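Local coordinates for protein cytolethal distending toxin subunit B (Escherichia coli, PDB 2F1N) that nicks DNA as the endonuclease subunit of a tripartite bacterial toxin, very probably damaging host DNA and thereby arresting cells in G2/M, at residues I75-L80 with V120-P125; I241-R246 with H254-V259. All blocks are in the same frame, centred on the assembly; numbering follows the deposited sequence.

How the interactions relate
CdtB has the DNase I-like fold, a sandwich of two mixed beta sheets with helices on the outside, and both contacts reach the sheet that holds strands 78-83 and 257-261. Interaction 1 joins that sheet to the border of the other, while interaction 2 joins the end of edge strand 237-241 and the turn after it to the start of strand 257-261. They lie on opposite sides of the chain's centre, their centres 26 Å apart and nearest atoms about 18 Å apart. Residues 254-259 begin with H254, hydrogen-bonded to D222, which resembles a His-Asp pair of the DNase I active site, so interaction 2 probably lies beside the nuclease site. Interaction 1 is apolar surface packing.

Interaction 1 of 2, residues I75-L80 with V120-P125; sequences IPVREL and VFVLSP
V120 opens the meeting of the two sheets of the DNase I-like sandwich: strand 119-123 borders one sheet, and residues 75-80 lead into strand 78-83 of the other. Its CG1 faces CG1 of V77 at a loose 4.4 Å, and its side chain also leans on I70 and Y96. Alternation then turns F121 to the other face of its sheet, where its ring meets F166 and F167 of helix 156-168 edge-to-face.

V122 is the main residue of this segment in the contact, and I75 its chief partner. Its chi1 of -168° sets CG1 opposite the backbone N and leaves CG2 next to that N, so CG1 chiefly serves I75 and CG2 serves V77. CG1 lies in the bend of the I75 side chain, 3.6 Å from I75 CB, and I75 CG2 and CD1 both lie 3.7 Å from the same methyl, V122 CG1. V122 CG2 instead meets CG2 of V77 at 3.8 Å. V122 lies alongside I75 and V77 and is directed opposite to each, so their flanks meet and not their ends; S72 touches it from the neighbouring loop.

L123 turns away from 75-80 and packs on E162 and F166 of helix 156-168, while its carbonyl joins in: L123 O is 3.9 Å from I75 CD1. Between the segments the contacts are van der Waals in kind; the salt bridges of 75-80 are made elsewhere, R78 with D65 and E79 with R68.

S124 and P125, where the strand gives way to loop, finish the path around the end of I75. With CG1 beside its own N and chi2 at 156°, the isoleucine extends over them: CD1 comes within 3.9 Å of S124 CA, and the same methyl ends 4.3 Å from P125 CD.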
loop_
_atom_site.group_PDB
_atom_site.type_symbol
_atom_site.label_atom_id
_atom_site.label_comp_id
_atom_site.label_asym_id
_atom_site.label_seq_id
_atom_site.Cartn_x
_atom_site.Cartn_y
_atom_site.Cartn_z
ATOM N N ILE A 75 -0.804 -15.913 -7.971
ATOM C CA ILE A 75 -1.505 -14.635 -7.927
ATOM C C ILE A 75 -0.984 -13.685 -9.003
ATOM O O ILE A 75 0.222 -13.410 -8.998
ATOM C CB ILE A 75 -1.359 -14.007 -6.557
ATOM C CG1 ILE A 75 -2.000 -14.900 -5.481
ATOM C CG2 ILE A 75 -1.971 -12.550 -6.553
ATOM C CD1 ILE A 75 -1.431 -14.666 -4.106
ATOM N N PRO A 76 -1.862 -13.209 -9.895
ATOM C CA PRO A 76 -1.487 -12.281 -10.963
ATOM C C PRO A 76 -0.755 -11.064 -10.430
ATOM O O PRO A 76 -1.259 -10.381 -9.539
ATOM C CB PRO A 76 -2.835 -11.856 -11.539
ATOM C CG PRO A 76 -3.679 -13.079 -11.337
ATOM C CD PRO A 76 -3.298 -13.590 -10.009
ATOM N N VAL A 77 0.438 -10.816 -10.953
ATOM C CA VAL A 77 1.167 -9.601 -10.631
ATOM C C VAL A 77 2.076 -9.224 -11.811
ATOM O O VAL A 77 2.739 -10.081 -12.387
ATOM C CB VAL A 77 1.985 -9.698 -9.317
ATOM C CG1 VAL A 77 2.684 -8.325 -8.964
ATOM C CG2 VAL A 77 1.096 -10.165 -8.152
ATOM N N ARG A 78 2.103 -7.936 -12.163
ATOM C CA ARG A 78 2.897 -7.458 -13.300
ATOM C C ARG A 78 3.620 -6.201 -12.912
ATOM O O ARG A 78 3.068 -5.361 -12.208
ATOM C CB ARG A 78 1.995 -7.082 -14.544
ATOM C CG ARG A 78 1.294 -8.229 -15.237
ATOM C CD ARG A 78 0.056 -7.728 -16.022
ATOM N NE ARG A 78 0.483 -7.369 -17.356
ATOM C CZ ARG A 78 -0.175 -6.563 -18.191
ATOM N NH1 ARG A 78 -1.294 -5.968 -17.816
ATOM N NH2 ARG A 78 0.309 -6.360 -19.414
ATOM N N GLU A 79 4.848 -6.032 -13.413
ATOM C CA GLU A 79 5.565 -4.761 -13.284
ATOM C C GLU A 79 5.373 -3.983 -14.568
ATOM O O GLU A 79 5.623 -4.518 -15.647
ATOM C CB GLU A 79 7.068 -5.022 -13.122
ATOM C CG GLU A 79 7.909 -3.753 -13.083
ATOM C CD GLU A 79 9.368 -4.123 -12.954
ATOM O OE1 GLU A 79 9.997 -4.591 -13.942
ATOM O OE2 GLU A 79 9.866 -4.017 -11.818
ATOM N N LEU A 80 4.945 -2.716 -14.444
ATOM C CA LEU A 80 4.785 -1.821 -15.587
ATOM C C LEU A 80 5.635 -0.563 -15.430
ATOM O O LEU A 80 5.833 -0.087 -14.309
ATOM C CB LEU A 80 3.290 -1.429 -15.782
ATOM C CG LEU A 80 2.229 -2.457 -15.334
ATOM C CD1 LEU A 80 0.853 -1.762 -15.115
ATOM C CD2 LEU A 80 2.094 -3.568 -16.365
ATOM N N VAL A 120 9.951 -8.266 -5.376
ATOM C CA VAL A 120 8.483 -8.196 -5.270
ATOM C C VAL A 120 7.964 -9.353 -4.432
ATOM O O VAL A 120 8.344 -10.513 -4.683
ATOM C CB VAL A 120 7.841 -8.238 -6.654
ATOM C CG1 VAL A 120 6.265 -7.983 -6.508
ATOM C CG2 VAL A 120 8.495 -7.197 -7.535
ATOM N N PHE A 121 7.075 -9.039 -3.493
ATOM C CA PHE A 121 6.447 -10.041 -2.589
ATOM C C PHE A 121 4.945 -10.206 -2.920
ATOM O O PHE A 121 4.240 -9.224 -3.077
ATOM C CB PHE A 121 6.557 -9.661 -1.123
ATOM C CG PHE A 121 7.963 -9.421 -0.671
ATOM C CD1 PHE A 121 8.946 -10.370 -0.862
ATOM C CD2 PHE A 121 8.313 -8.199 -0.111
ATOM C CE1 PHE A 121 10.283 -10.123 -0.444
ATOM C CE2 PHE A 121 9.643 -7.954 0.275
ATOM C CZ PHE A 121 10.600 -8.920 0.122
ATOM N N VAL A 122 4.488 -11.453 -3.005
ATOM C CA VAL A 122 3.090 -11.741 -3.217
ATOM C C VAL A 122 2.708 -12.793 -2.187
ATOM O O VAL A 122 3.185 -13.941 -2.256
ATOM C CB VAL A 122 2.840 -12.364 -4.587
ATOM C CG1 VAL A 122 1.334 -12.329 -4.807
ATOM C CG2 VAL A 122 3.587 -11.587 -5.693
ATOM N N LEU A 123 1.889 -12.399 -1.222
ATOM C CA LEU A 123 1.448 -13.294 -0.162
ATOM C C LEU A 123 -0.060 -13.617 -0.348
ATOM O O LEU A 123 -0.862 -12.771 -0.770
ATOM C CB LEU A 123 1.741 -12.696 1.228
ATOM C CG LEU A 123 3.148 -12.034 1.393
ATOM C CD1 LEU A 123 3.361 -11.550 2.794
ATOM C CD2 LEU A 123 4.319 -12.943 0.990
ATOM N N SER A 124 -0.414 -14.859 -0.034
ATOM C CA SER A 124 -1.758 -15.368 -0.266
ATOM C C SER A 124 -2.777 -14.736 0.669
ATOM O O SER A 124 -2.455 -14.290 1.771
ATOM C CB SER A 124 -1.741 -16.906 -0.116
ATOM O OG SER A 124 -0.880 -17.409 -1.139
ATOM N N PRO A 125 -4.034 -14.670 0.219
ATOM C CA PRO A 125 -5.112 -14.210 1.086
ATOM C C PRO A 125 -5.152 -15.057 2.336
ATOM O O PRO A 125 -4.832 -16.253 2.272
ATOM C CB PRO A 125 -6.381 -14.517 0.262
ATOM C CG PRO A 125 -5.906 -14.468 -1.172
ATOM C CD PRO A 125 -4.490 -15.016 -1.143
#

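Interaction 2 of 2, residues I241-R246 with H254-V259; sequences IVYGAR and HFPVGV
V242 and I241 owe their places against P256-G258 to their torsions. With chi1 at -175°, V242 holds CG2 near its own N and sends CG1 the other way from that N, so that CG2 drops over the backbone of G258, 3.6 Å from G258 N, where no side chain stands in the way. In I241 both torsions are near -50°: CG2 turns to F255 and touches its CB at 3.8 Å, while CD1 folds round to CG2 of V257, on the same face of the sheet.

I241 and V257 form an antiparallel non-hydrogen-bonded pair, their CA atoms 4.7 Å apart. One step on, the amide of V242 donates to P256 O over 2.9 Å, with an N-H...O angle of 149°; the donor stands above the carbonyl plane. That bond ties the end of strand 237-241 to the loop entering strand 257-261.

P256 supplies the largest share of its segment's buried surface. Its CB rests 4.0 Å from V242 CB, and its CG approaches CD2 of Y243, whose side chain crosses the proline at about a right angle. Y243 is brought round by the type II turn I241-G244, in which it takes a positive phi and G244 N bonds back to I241 O. V242 CG1 sits 3.6 Å above one face of the tyrosine ring, over its centre.

Helix 31-42 meets the turn through L41, touched by V242 and Y243. Strand 257-261 is hydrogen-bonded both to strand 18-25, V257 to T20, and to strand 237-241, G258 to G240.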
loop_
_atom_site.group_PDB
_atom_site.type_symbol
_atom_site.label_atom_id
_atom_site.label_comp_id
_atom_site.label_asym_id
_atom_site.label_seq_id
_atom_site.Cartn_x
_atom_site.Cartn_y
_atom_site.Cartn_z
ATOM N N ILE A 241 -4.352 13.450 6.234
ATOM C CA ILE A 241 -5.195 13.341 5.047
ATOM C C ILE A 241 -4.564 14.191 3.946
ATOM O O ILE A 241 -4.351 15.404 4.147
ATOM C CB ILE A 241 -6.629 13.819 5.349
ATOM C CG1 ILE A 241 -7.251 13.096 6.555
ATOM C CG2 ILE A 241 -7.500 13.616 4.059
ATOM C CD1 ILE A 241 -7.159 11.531 6.479
ATOM N N VAL A 242 -4.175 13.571 2.813
ATOM C CA VAL A 242 -3.619 14.360 1.727
ATOM C C VAL A 242 -4.829 15.132 1.142
ATOM O O VAL A 242 -5.869 14.539 0.904
ATOM C CB VAL A 242 -3.007 13.512 0.579
ATOM C CG1 VAL A 242 -2.354 14.447 -0.450
ATOM C CG2 VAL A 242 -1.977 12.503 1.116
ATOM N N TYR A 243 -4.670 16.420 0.897
ATOM C CA TYR A 243 -5.806 17.273 0.504
ATOM C C TYR A 243 -6.866 17.478 1.600
ATOM O O TYR A 243 -8.013 17.821 1.291
ATOM C CB TYR A 243 -6.490 16.755 -0.808
ATOM C CG TYR A 243 -5.501 16.314 -1.882
ATOM C CD1 TYR A 243 -4.435 17.125 -2.250
ATOM C CD2 TYR A 243 -5.630 15.061 -2.498
ATOM C CE1 TYR A 243 -3.503 16.714 -3.239
ATOM C CE2 TYR A 243 -4.727 14.649 -3.468
ATOM C CZ TYR A 243 -3.669 15.464 -3.834
ATOM O OH TYR A 243 -2.768 15.045 -4.798
ATOM N N GLY A 244 -6.518 17.259 2.869
ATOM C CA GLY A 244 -7.481 17.429 3.941
ATOM C C GLY A 244 -7.985 18.860 4.030
ATOM O O GLY A 244 -9.116 19.103 4.482
ATOM N N ALA A 245 -7.178 19.799 3.546
ATOM C CA ALA A 245 -7.566 21.223 3.621
ATOM C C ALA A 245 -8.360 21.624 2.414
ATOM O O ALA A 245 -8.847 22.768 2.318
ATOM C CB ALA A 245 -6.354 22.107 3.722
ATOM N N ARG A 246 -8.433 20.742 1.433
ATOM C CA ARG A 246 -9.296 21.095 0.317
ATOM C C ARG A 246 -10.600 20.313 0.268
ATOM O O ARG A 246 -10.721 19.215 0.821
ATOM C CB ARG A 246 -8.566 21.206 -1.030
ATOM C CG ARG A 246 -7.508 20.194 -1.363
ATOM C CD ARG A 246 -7.200 20.135 -2.870
ATOM N NE ARG A 246 -5.825 20.499 -3.248
ATOM C CZ ARG A 246 -5.190 19.944 -4.286
ATOM N NH1 ARG A 246 -5.805 19.007 -5.011
ATOM N NH2 ARG A 246 -3.953 20.301 -4.596
ATOM N N HIS A 254 -13.130 7.386 -0.325
ATOM C CA HIS A 254 -11.923 7.364 0.520
ATOM C C HIS A 254 -10.962 8.460 0.145
ATOM O O HIS A 254 -10.797 8.810 -1.034
ATOM C CB HIS A 254 -11.199 6.000 0.388
ATOM C CG HIS A 254 -11.987 4.854 0.942
ATOM N ND1 HIS A 254 -11.697 4.272 2.154
ATOM C CD2 HIS A 254 -13.066 4.188 0.450
ATOM C CE1 HIS A 254 -12.542 3.280 2.376
ATOM N NE2 HIS A 254 -13.389 3.214 1.358
ATOM N N PHE A 255 -10.288 8.997 1.148
ATOM C CA PHE A 255 -9.325 10.058 0.927
ATOM C C PHE A 255 -7.948 9.434 0.994
ATOM O O PHE A 255 -7.760 8.490 1.756
ATOM C CB PHE A 255 -9.428 11.048 2.069
ATOM C CG PHE A 255 -10.843 11.440 2.431
ATOM C CD1 PHE A 255 -11.802 11.701 1.455
ATOM C CD2 PHE A 255 -11.199 11.542 3.772
ATOM C CE1 PHE A 255 -13.111 12.040 1.811
ATOM C CE2 PHE A 255 -12.512 11.883 4.142
ATOM C CZ PHE A 255 -13.458 12.144 3.165
ATOM N N PRO A 256 -7.006 9.952 0.212
ATOM C CA PRO A 256 -5.607 9.513 0.287
ATOM C C PRO A 256 -5.040 9.917 1.608
ATOM O O PRO A 256 -5.345 11.027 2.151
ATOM C CB PRO A 256 -4.883 10.318 -0.807
ATOM C CG PRO A 256 -5.935 11.003 -1.566
ATOM C CD PRO A 256 -7.223 10.997 -0.806
ATOM N N VAL A 257 -4.192 9.028 2.116
ATOM C CA VAL A 257 -3.603 9.223 3.451
ATOM C C VAL A 257 -2.126 9.134 3.294
ATOM O O VAL A 257 -1.629 8.126 2.738
ATOM C CB VAL A 257 -4.122 8.165 4.460
ATOM C CG1 VAL A 257 -3.375 8.280 5.809
ATOM C CG2 VAL A 257 -5.630 8.389 4.711
ATOM N N GLY A 258 -1.401 10.171 3.757
ATOM C CA GLY A 258 0.032 10.224 3.580
ATOM C C GLY A 258 0.754 9.929 4.896
ATOM O O GLY A 258 0.247 10.260 5.976
ATOM N N VAL A 259 1.924 9.314 4.783
ATOM C CA VAL A 259 2.770 8.980 5.921
ATOM C C VAL A 259 4.173 9.489 5.671
ATOM O O VAL A 259 4.774 9.182 4.628
ATOM C CB VAL A 259 2.797 7.425 6.128
ATOM C CG1 VAL A 259 3.737 7.038 7.258
ATOM C CG2 VAL A 259 1.394 6.972 6.423
#